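Local coordinates for extracellular solute-binding protein family 1 (Alicyclobacillus acidocaldarius subsp. acidocaldarius, PDB 4OVJ) that probably binds a solute outside the cell and delivers it to an ABC-type importer, at residues A151-Q156 with A164-K169; W177-D182 with N219-L224. All blocks are in the same frame, centred on the assembly; numbering follows the deposited sequence. Where two conformers were deposited one is given.

In the fold
Both interactions lie in the same lobe, at one end of the elongated chain. Their centres are about 14 Å apart and lie about 26 and 23 Å from the centre of the chain. They follow one another in sequence, and helix 160-174 joins them. One side of this helix meets the 151-156 loop in interaction 1. Leu167 and Ala164 lead across to interaction 2: Leu167 O lies 3.4 Å from Ala178 CB, and Ala164 CB lies 3.9 Å from Leu224 CD2. Interaction 1 is partly buried, whereas the touching residues of interaction 2 are all buried. Both are structural packing within the lobe.

Interaction 1. Residues A151-Q156 with A164-K169; sequences AGYHGQ and ADILEK
Ala151 and Lys169 bring the two backbones nearest, with their CA atoms 5.6 Å apart. The 151-156 segment is an irregular loop that leaves helix 145-149. The 164-169 segment is a piece of helix 160-174. No hydrogen bond crosses between them; the contact is made mainly by apolar side-chain atoms.

Ile166 carries most of it, through two branches. Its CD1 comes obliquely at the Tyr153 ring, 3.6 Å from CD1 of that tyrosine. Its CG2 rests against the start of the same side chain, 3.9 Å from Tyr153 CB. The two side chains cross at about a right angle. The branch CG2 stands anti to the backbone N of Ile166, while CG1 lies beside that N (chi1 -70°) and carries CD1 out to the ring. Ala151 makes the second contact, at the end of the loop nearest the helix. Its CB lies 3.8 Å from Lys169 CB. In the conformer given, the rest of the lysine chain bends at chi2 and leads away.

One hydrogen bond and neighbouring rings hold the Tyr153 side chain in place. Its OH donates to Gln156 O at 2.7 Å, from above the carbonyl plane and not along a lone pair. Gly155 N sits over one ring face, offset toward the rim. Trp163 and Tyr143 each make an edge-to-face pairing with the ring. Phe148, from helix 145-149, also touches Ile166.

Gly152, with positive phi (67°), is the C-prime residue of a Schellman motif. In it Tyr153 N bonds back to Phe148 O. This motif ends helix 145-149 and starts the chain's turn toward helix 160-174. The loop joins two successive helices and folds back onto the second through a tyrosine and an isoleucine.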
ATOM      1  N   ALA A 151      27.479  10.578   4.544  1.00 13.40           N
ATOM      2  CA  ALA A 151      28.011   9.242   4.298  1.00 15.05           C
ATOM      3  C   ALA A 151      28.149   8.954   2.809  1.00 12.89           C
ATOM      4  O   ALA A 151      28.420   7.826   2.428  1.00 15.94           O
ATOM      5  CB  ALA A 151      27.119   8.192   4.944  1.00 15.61           C
ATOM      6  N   GLY A 152      27.968   9.972   1.967  1.00 11.59           N
ATOM      7  CA  GLY A 152      28.029   9.791   0.528  1.00 11.14           C
ATOM      8  C   GLY A 152      26.902   8.952  -0.045  1.00 10.51           C
ATOM      9  O   GLY A 152      27.071   8.309  -1.087  1.00 12.78           O
ATOM     10  N   TYR A 153      25.753   8.962   0.634  1.00  9.48           N
ATOM     11  CA  TYR A 153      24.564   8.260   0.173  1.00  8.80           C
ATOM     12  C   TYR A 153      23.563   9.243  -0.423  1.00  9.23           C
ATOM     13  O   TYR A 153      23.153  10.192   0.243  1.00 10.08           O
ATOM     14  CB  TYR A 153      23.902   7.483   1.313  1.00  8.69           C
ATOM     15  CG  TYR A 153      22.670   6.765   0.815  1.00  8.10           C
ATOM     16  CD1 TYR A 153      22.791   5.654   0.012  1.00  8.20           C
ATOM     17  CD2 TYR A 153      21.392   7.241   1.095  1.00  8.10           C
ATOM     18  CE1 TYR A 153      21.677   5.003  -0.484  1.00  8.61           C
ATOM     19  CE2 TYR A 153      20.274   6.600   0.609  1.00  8.26           C
ATOM     20  CZ  TYR A 153      20.428   5.476  -0.187  1.00  7.62           C
ATOM     21  OH  TYR A 153      19.333   4.832  -0.689  1.00  9.93           O
ATOM     22  N   HIS A 154      23.145   8.994  -1.663  1.00  9.91           N
ATOM     23  CA  HIS A 154      22.307   9.924  -2.405  1.00 11.38           C
ATOM     24  C   HIS A 154      21.048   9.286  -2.994  1.00 11.29           C
ATOM     25  O   HIS A 154      20.488   9.791  -3.972  1.00 11.70           O
ATOM     26  CB  HIS A 154      23.147  10.573  -3.512  1.00 13.13           C
ATOM     27  CG  HIS A 154      24.393  11.223  -3.002  1.00 15.09           C
ATOM     28  ND1 HIS A 154      25.638  10.946  -3.514  1.00 17.09           N
ATOM     29  CD2 HIS A 154      24.585  12.104  -1.993  1.00 15.69           C
ATOM     30  CE1 HIS A 154      26.542  11.656  -2.866  1.00 18.13           C
ATOM     31  NE2 HIS A 154      25.933  12.356  -1.929  1.00 15.79           N
ATOM     32  N   GLY A 155      20.613   8.173  -2.404  1.00 10.63           N
ATOM     33  CA  GLY A 155      19.304   7.608  -2.693  1.00 11.00           C
ATOM     34  C   GLY A 155      19.248   6.390  -3.587  1.00 10.13           C
ATOM     35  O   GLY A 155      18.157   5.900  -3.885  1.00 11.58           O
ATOM     36  N   GLN A 156      20.400   5.879  -3.994  1.00 10.14           N
ATOM     37  CA  GLN A 156      20.437   4.685  -4.838  1.00 10.66           C
ATOM     38  C   GLN A 156      19.941   3.489  -4.049  1.00  8.77           C
ATOM     39  O   GLN A 156      20.085   3.426  -2.819  1.00  9.48           O
ATOM     40  CB  GLN A 156      21.850   4.432  -5.387  1.00 14.03           C
ATOM     41  CG  GLN A 156      22.851   3.827  -4.410  1.00 16.92           C
ATOM     42  CD  GLN A 156      23.644   4.836  -3.579  1.00 22.15           C
ATOM     43  OE1 GLN A 156      23.357   6.062  -3.526  1.00 21.16           O
ATOM     44  NE2 GLN A 156      24.643   4.310  -2.890  1.00 23.83           N
ATOM     45  N   ALA A 164      23.176  -1.215   6.060  1.00  8.41           N
ATOM     46  CA  ALA A 164      23.679  -1.234   7.442  1.00  8.95           C
ATOM     47  C   ALA A 164      25.009  -0.501   7.568  1.00  9.22           C
ATOM     48  O   ALA A 164      25.223   0.251   8.526  1.00  9.82           O
ATOM     49  CB  ALA A 164      23.796  -2.662   7.952  1.00  9.51           C
ATOM     50  N   ASP A 165      25.872  -0.652   6.564  1.00 10.18           N
ATOM     51  CA  ASP A 165      27.153   0.076   6.544  1.00 11.88           C
ATOM     52  C   ASP A 165      26.937   1.587   6.425  1.00 10.35           C
ATOM     53  O   ASP A 165      27.588   2.390   7.111  1.00 11.34           O
ATOM     54  CB  ASP A 165      28.014  -0.420   5.389  1.00 15.09           C
ATOM     55  CG  ASP A 165      29.488  -0.202   5.629  1.00 24.57           C
ATOM     56  OD1 ASP A 165      30.052  -0.885   6.513  1.00 37.34           O
ATOM     57  OD2 ASP A 165      30.082   0.649   4.934  1.00 36.89           O
ATOM     58  N   ILE A 166      26.014   1.975   5.557  1.00  9.29           N
ATOM     59  CA  ILE A 166      25.672   3.386   5.388  1.00  8.89           C
ATOM     60  C   ILE A 166      25.107   3.966   6.690  1.00  8.84           C
ATOM     61  O   ILE A 166      25.512   5.043   7.113  1.00 10.04           O
ATOM     62  CB  ILE A 166      24.696   3.599   4.210  1.00  9.51           C
ATOM     63  CG1 ILE A 166      25.416   3.338   2.879  1.00 10.02           C
ATOM     64  CG2 ILE A 166      24.116   4.997   4.257  1.00  9.95           C
ATOM     65  CD1 ILE A 166      24.505   2.978   1.723  1.00 11.20           C
ATOM     66  N   LEU A 167      24.194   3.236   7.325  1.00  8.28           N
ATOM     67  CA  LEU A 167      23.610   3.679   8.584  1.00  8.35           C
ATOM     68  C   LEU A 167      24.690   3.889   9.644  1.00  9.38           C
ATOM     69  O   LEU A 167      24.681   4.895  10.375  1.00  9.31           O
ATOM     70  CB  LEU A 167      22.565   2.674   9.078  1.00  8.89           C
ATOM     71  CG  LEU A 167      21.296   2.494   8.248  1.00  8.75           C
ATOM     72  CD1 LEU A 167      20.410   1.467   8.941  1.00  9.51           C
ATOM     73  CD2 LEU A 167      20.564   3.816   8.094  1.00  9.11           C
ATOM     74  N   GLU A 168      25.631   2.952   9.726  1.00  9.75           N
ATOM     75  CA  GLU A 168      26.744   3.098  10.669  1.00 11.81           C
ATOM     76  C   GLU A 168      27.532   4.377  10.406  1.00 12.33           C
ATOM     77  O   GLU A 168      27.876   5.095  11.344  1.00 14.49           O
ATOM     78  CB  GLU A 168      27.646   1.866  10.649  1.00 15.58           C
ATOM     79  CG  GLU A 168      26.993   0.638  11.270  1.00 21.55           C
ATOM     80  CD  GLU A 168      27.815  -0.636  11.119  1.00 31.18           C
ATOM     81  OE1 GLU A 168      28.934  -0.705  11.663  1.00 36.91           O
ATOM     82  OE2 GLU A 168      27.327  -1.585  10.467  1.00 41.15           O
ATOM     83  N   LYS A 169      27.795   4.672   9.134  0.50 12.48           N
ATOM     84  CA  LYS A 169      28.543   5.875   8.759  0.50 13.99           C
ATOM     85  C   LYS A 169      27.784   7.158   9.084  0.50 12.34           C
ATOM     86  O   LYS A 169      28.367   8.124   9.581  0.50 13.36           O
ATOM     87  CB  LYS A 169      28.914   5.835   7.278  0.50 16.56           C
ATOM     88  CG  LYS A 169      29.878   4.717   6.914  0.50 21.35           C
ATOM     89  CD  LYS A 169      31.302   4.999   7.376  0.50 26.08           C
ATOM     90  CE  LYS A 169      32.297   4.090   6.668  0.50 32.36           C
ATOM     91  NZ  LYS A 169      33.707   4.407   7.017  0.50 36.30           N
TER

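Interaction 2. Residues W177-D182 with N219-L224; sequences WAENDD and NYWANL
Asp181 OD2 is held by a salt bridge to Arg225 NH1 and by a weak hydrogen bond from Gln392 NE2. The other oxygen of this carboxylate, OD1, lies 3.7 Å from Trp221 CE3. The carboxylate and indole planes are only 16° apart. With CG anti to the backbone N (chi1 -176°), the carboxylate end of Asp181 comes close to the indole.

The loop meets one face and the edge of the Trp221 indole. Asp182 N sits 3.6 Å above one face, offset toward the rim. Tyr220 CD2 lies over the opposite face. Glu179 OE2 meets the edge, in the ring plane, 3.4 Å from Trp221 CH2, with its carboxylate nearly perpendicular to the ring. Asn180 O is 3.6 Å from Trp221 CZ3.

Glu179 OE2 and Asp182 OD2 are 2.6 Å apart, so one of these buried acids probably carries a proton. Asp182 OD2 also accepts from Leu258 N, and Glu179 OE1 from Trp163 NE1. An alanine in place of Trp221 would remove the whole indole, and would probably open a gap beside Asp182 and leave the Glu179 carboxylate without its packing partner.

The loop 177-182 thus lies between helix 211-226, which supplies Trp221, and strand 256-260, with helix 160-174 packed alongside.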
ATOM      1  N   TRP A 177      20.428   8.709  15.717  1.00 11.03           N
ATOM      2  CA  TRP A 177      20.016   7.447  15.105  1.00  9.39           C
ATOM      3  C   TRP A 177      19.901   7.670  13.616  1.00  9.37           C
ATOM      4  O   TRP A 177      19.348   8.677  13.190  1.00  9.44           O
ATOM      5  CB  TRP A 177      18.709   6.941  15.691  1.00  9.48           C
ATOM      6  CG  TRP A 177      18.820   6.663  17.152  1.00  9.62           C
ATOM      7  CD1 TRP A 177      19.760   5.892  17.761  1.00 10.31           C
ATOM      8  CD2 TRP A 177      17.954   7.139  18.195  1.00 10.14           C
ATOM      9  NE1 TRP A 177      19.549   5.864  19.120  1.00 11.48           N
ATOM     10  CE2 TRP A 177      18.454   6.628  19.413  1.00 11.23           C
ATOM     11  CE3 TRP A 177      16.819   7.950  18.220  1.00 11.29           C
ATOM     12  CZ2 TRP A 177      17.848   6.902  20.644  1.00 13.22           C
ATOM     13  CZ3 TRP A 177      16.218   8.226  19.451  1.00 12.21           C
ATOM     14  CH2 TRP A 177      16.736   7.705  20.636  1.00 13.01           C
ATOM     15  N   ALA A 178      20.446   6.747  12.827  1.00  8.33           N
ATOM     16  CA  ALA A 178      20.434   6.902  11.379  1.00  8.88           C
ATOM     17  C   ALA A 178      19.082   6.503  10.778  1.00  8.93           C
ATOM     18  O   ALA A 178      18.691   7.031   9.746  1.00  8.94           O
ATOM     19  CB  ALA A 178      21.557   6.103  10.733  1.00  9.08           C
ATOM     20  N   GLU A 179      18.400   5.559  11.423  1.00  8.17           N
ATOM     21  CA  GLU A 179      17.053   5.147  11.026  1.00  7.79           C
ATOM     22  C   GLU A 179      16.285   4.701  12.248  1.00  7.11           C
ATOM     23  O   GLU A 179      16.875   4.325  13.245  1.00  7.41           O
ATOM     24  CB  GLU A 179      17.123   3.982  10.021  1.00  8.83           C
ATOM     25  CG  GLU A 179      15.780   3.584   9.392  1.00 10.40           C
ATOM     26  CD  GLU A 179      15.868   2.342   8.513  1.00 11.94           C
ATOM     27  OE1 GLU A 179      16.956   2.050   8.012  1.00 13.13           O
ATOM     28  OE2 GLU A 179      14.838   1.660   8.295  1.00 13.55           O
ATOM     29  N   ASN A 180      14.964   4.732  12.150  1.00  6.93           N
ATOM     30  CA  ASN A 180      14.099   4.092  13.132  1.00  6.76           C
ATOM     31  C   ASN A 180      14.312   2.584  13.096  1.00  7.37           C
ATOM     32  O   ASN A 180      14.802   2.033  12.106  1.00  8.10           O
ATOM     33  CB  ASN A 180      12.642   4.382  12.814  1.00  7.10           C
ATOM     34  CG  ASN A 180      12.233   5.821  13.064  1.00  7.99           C
ATOM     35  OD1 ASN A 180      13.048   6.724  13.320  1.00  9.15           O
ATOM     36  ND2 ASN A 180      10.941   6.049  12.958  1.00  9.24           N
ATOM     37  N   ASP A 181      13.921   1.904  14.165  1.00  7.84           N
ATOM     38  CA  ASP A 181      13.928   0.450  14.179  1.00  8.33           C
ATOM     39  C   ASP A 181      12.612   0.037  13.531  1.00  9.96           C
ATOM     40  O   ASP A 181      11.573  -0.009  14.187  1.00 12.27           O
ATOM     41  CB  ASP A 181      14.065  -0.063  15.613  1.00  8.41           C
ATOM     42  CG  ASP A 181      14.177  -1.572  15.695  1.00  9.82           C
ATOM     43  OD1 ASP A 181      13.827  -2.248  14.688  1.00 10.73           O
ATOM     44  OD2 ASP A 181      14.607  -2.078  16.772  1.00 10.29           O
ATOM     45  N   ASP A 182      12.670  -0.245  12.228  1.00 11.01           N
ATOM     46  CA  ASP A 182      11.472  -0.374  11.401  1.00 10.75           C
ATOM     47  C   ASP A 182      11.028  -1.824  11.268  1.00 11.36           C
ATOM     48  O   ASP A 182      10.832  -2.353  10.167  1.00 15.17           O
ATOM     49  CB  ASP A 182      11.714   0.293  10.047  1.00 11.10           C
ATOM     50  CG  ASP A 182      11.754   1.791  10.160  1.00 11.70           C
ATOM     51  OD1 ASP A 182      10.840   2.344  10.796  1.00 13.79           O
ATOM     52  OD2 ASP A 182      12.688   2.436   9.623  1.00 11.36           O
ATOM     53  N   ASN A 219      17.802 -10.568  13.717  1.00  7.89           N
ATOM     54  CA  ASN A 219      19.233 -10.355  13.956  1.00  8.91           C
ATOM     55  C   ASN A 219      19.769  -9.146  13.253  1.00  8.38           C
ATOM     56  O   ASN A 219      20.647  -8.461  13.790  1.00  9.45           O
ATOM     57  CB  ASN A 219      20.046 -11.571  13.539  1.00  9.14           C
ATOM     58  CG  ASN A 219      20.080 -12.636  14.615  1.00 11.52           C
ATOM     59  OD1 ASN A 219      19.957 -12.329  15.798  1.00 14.65           O
ATOM     60  ND2 ASN A 219      20.261 -13.890  14.212  1.00 12.21           N
ATOM     61  N   TYR A 220      19.254  -8.878  12.055  1.00  8.21           N
ATOM     62  CA  TYR A 220      19.670  -7.706  11.301  1.00  8.45           C
ATOM     63  C   TYR A 220      19.427  -6.451  12.119  1.00  7.88           C
ATOM     64  O   TYR A 220      20.335  -5.651  12.321  1.00  8.06           O
ATOM     65  CB  TYR A 220      18.915  -7.618   9.978  1.00  8.59           C
ATOM     66  CG  TYR A 220      19.256  -6.394   9.163  1.00  8.58           C
ATOM     67  CD1 TYR A 220      20.404  -6.363   8.390  1.00  8.18           C
ATOM     68  CD2 TYR A 220      18.438  -5.264   9.179  1.00  8.51           C
ATOM     69  CE1 TYR A 220      20.733  -5.249   7.653  1.00  9.01           C
ATOM     70  CE2 TYR A 220      18.755  -4.146   8.426  1.00  8.61           C
ATOM     71  CZ  TYR A 220      19.908  -4.147   7.662  1.00  8.03           C
ATOM     72  OH  TYR A 220      20.241  -3.048   6.909  1.00  8.13           O
ATOM     73  N   TRP A 221      18.209  -6.305  12.624  1.00  8.09           N
ATOM     74  CA  TRP A 221      17.874  -5.117  13.418  1.00  7.93           C
ATOM     75  C   TRP A 221      18.551  -5.131  14.784  1.00  8.53           C
ATOM     76  O   TRP A 221      18.971  -4.082  15.270  1.00  8.43           O
ATOM     77  CB  TRP A 221      16.362  -4.958  13.559  1.00  8.67           C
ATOM     78  CG  TRP A 221      15.711  -4.720  12.229  1.00  7.93           C
ATOM     79  CD1 TRP A 221      15.096  -5.648  11.441  1.00  8.19           C
ATOM     80  CD2 TRP A 221      15.666  -3.487  11.505  1.00  9.26           C
ATOM     81  NE1 TRP A 221      14.663  -5.066  10.274  1.00  9.83           N
ATOM     82  CE2 TRP A 221      14.991  -3.736  10.297  1.00  9.61           C
ATOM     83  CE3 TRP A 221      16.119  -2.187  11.773  1.00  9.83           C
ATOM     84  CZ2 TRP A 221      14.758  -2.740   9.353  1.00 10.52           C
ATOM     85  CZ3 TRP A 221      15.893  -1.197  10.832  1.00 10.08           C
ATOM     86  CH2 TRP A 221      15.212  -1.479   9.645  1.00 10.37           C
ATOM     87  N   ALA A 222      18.681  -6.315  15.388  1.00  8.81           N
ATOM     88  CA  ALA A 222      19.368  -6.418  16.678  1.00  9.69           C
ATOM     89  C   ALA A 222      20.813  -5.925  16.578  1.00 10.33           C
ATOM     90  O   ALA A 222      21.294  -5.242  17.479  1.00 10.62           O
ATOM     91  CB  ALA A 222      19.317  -7.831  17.212  1.00 10.13           C
ATOM     92  N   ASN A 223      21.485  -6.237  15.467  1.00  9.98           N
ATOM     93  CA  ASN A 223      22.855  -5.765  15.276  1.00 11.41           C
ATOM     94  C   ASN A 223      22.905  -4.239  15.168  1.00 11.96           C
ATOM     95  O   ASN A 223      23.785  -3.600  15.751  1.00 14.66           O
ATOM     96  CB  ASN A 223      23.514  -6.453  14.096  1.00 12.98           C
ATOM     97  CG  ASN A 223      23.900  -7.897  14.398  1.00 15.86           C
ATOM     98  OD1 ASN A 223      24.067  -8.298  15.553  1.00 20.69           O
ATOM     99  ND2 ASN A 223      24.051  -8.680  13.359  1.00 21.05           N
ATOM    100  N   LEU A 224      21.938  -3.649  14.480  1.00 11.23           N
ATOM    101  CA  LEU A 224      21.878  -2.190  14.380  1.00 11.25           C
ATOM    102  C   LEU A 224      21.603  -1.550  15.748  1.00 10.42           C
ATOM    103  O   LEU A 224      22.169  -0.512  16.070  1.00 11.46           O
ATOM    104  CB  LEU A 224      20.822  -1.756  13.367  1.00 12.02           C
ATOM    105  CG  LEU A 224      21.072  -2.141  11.911  1.00 12.64           C
ATOM    106  CD1 LEU A 224      19.859  -1.816  11.068  1.00 12.60           C
ATOM    107  CD2 LEU A 224      22.309  -1.429  11.395  1.00 13.66           C
TER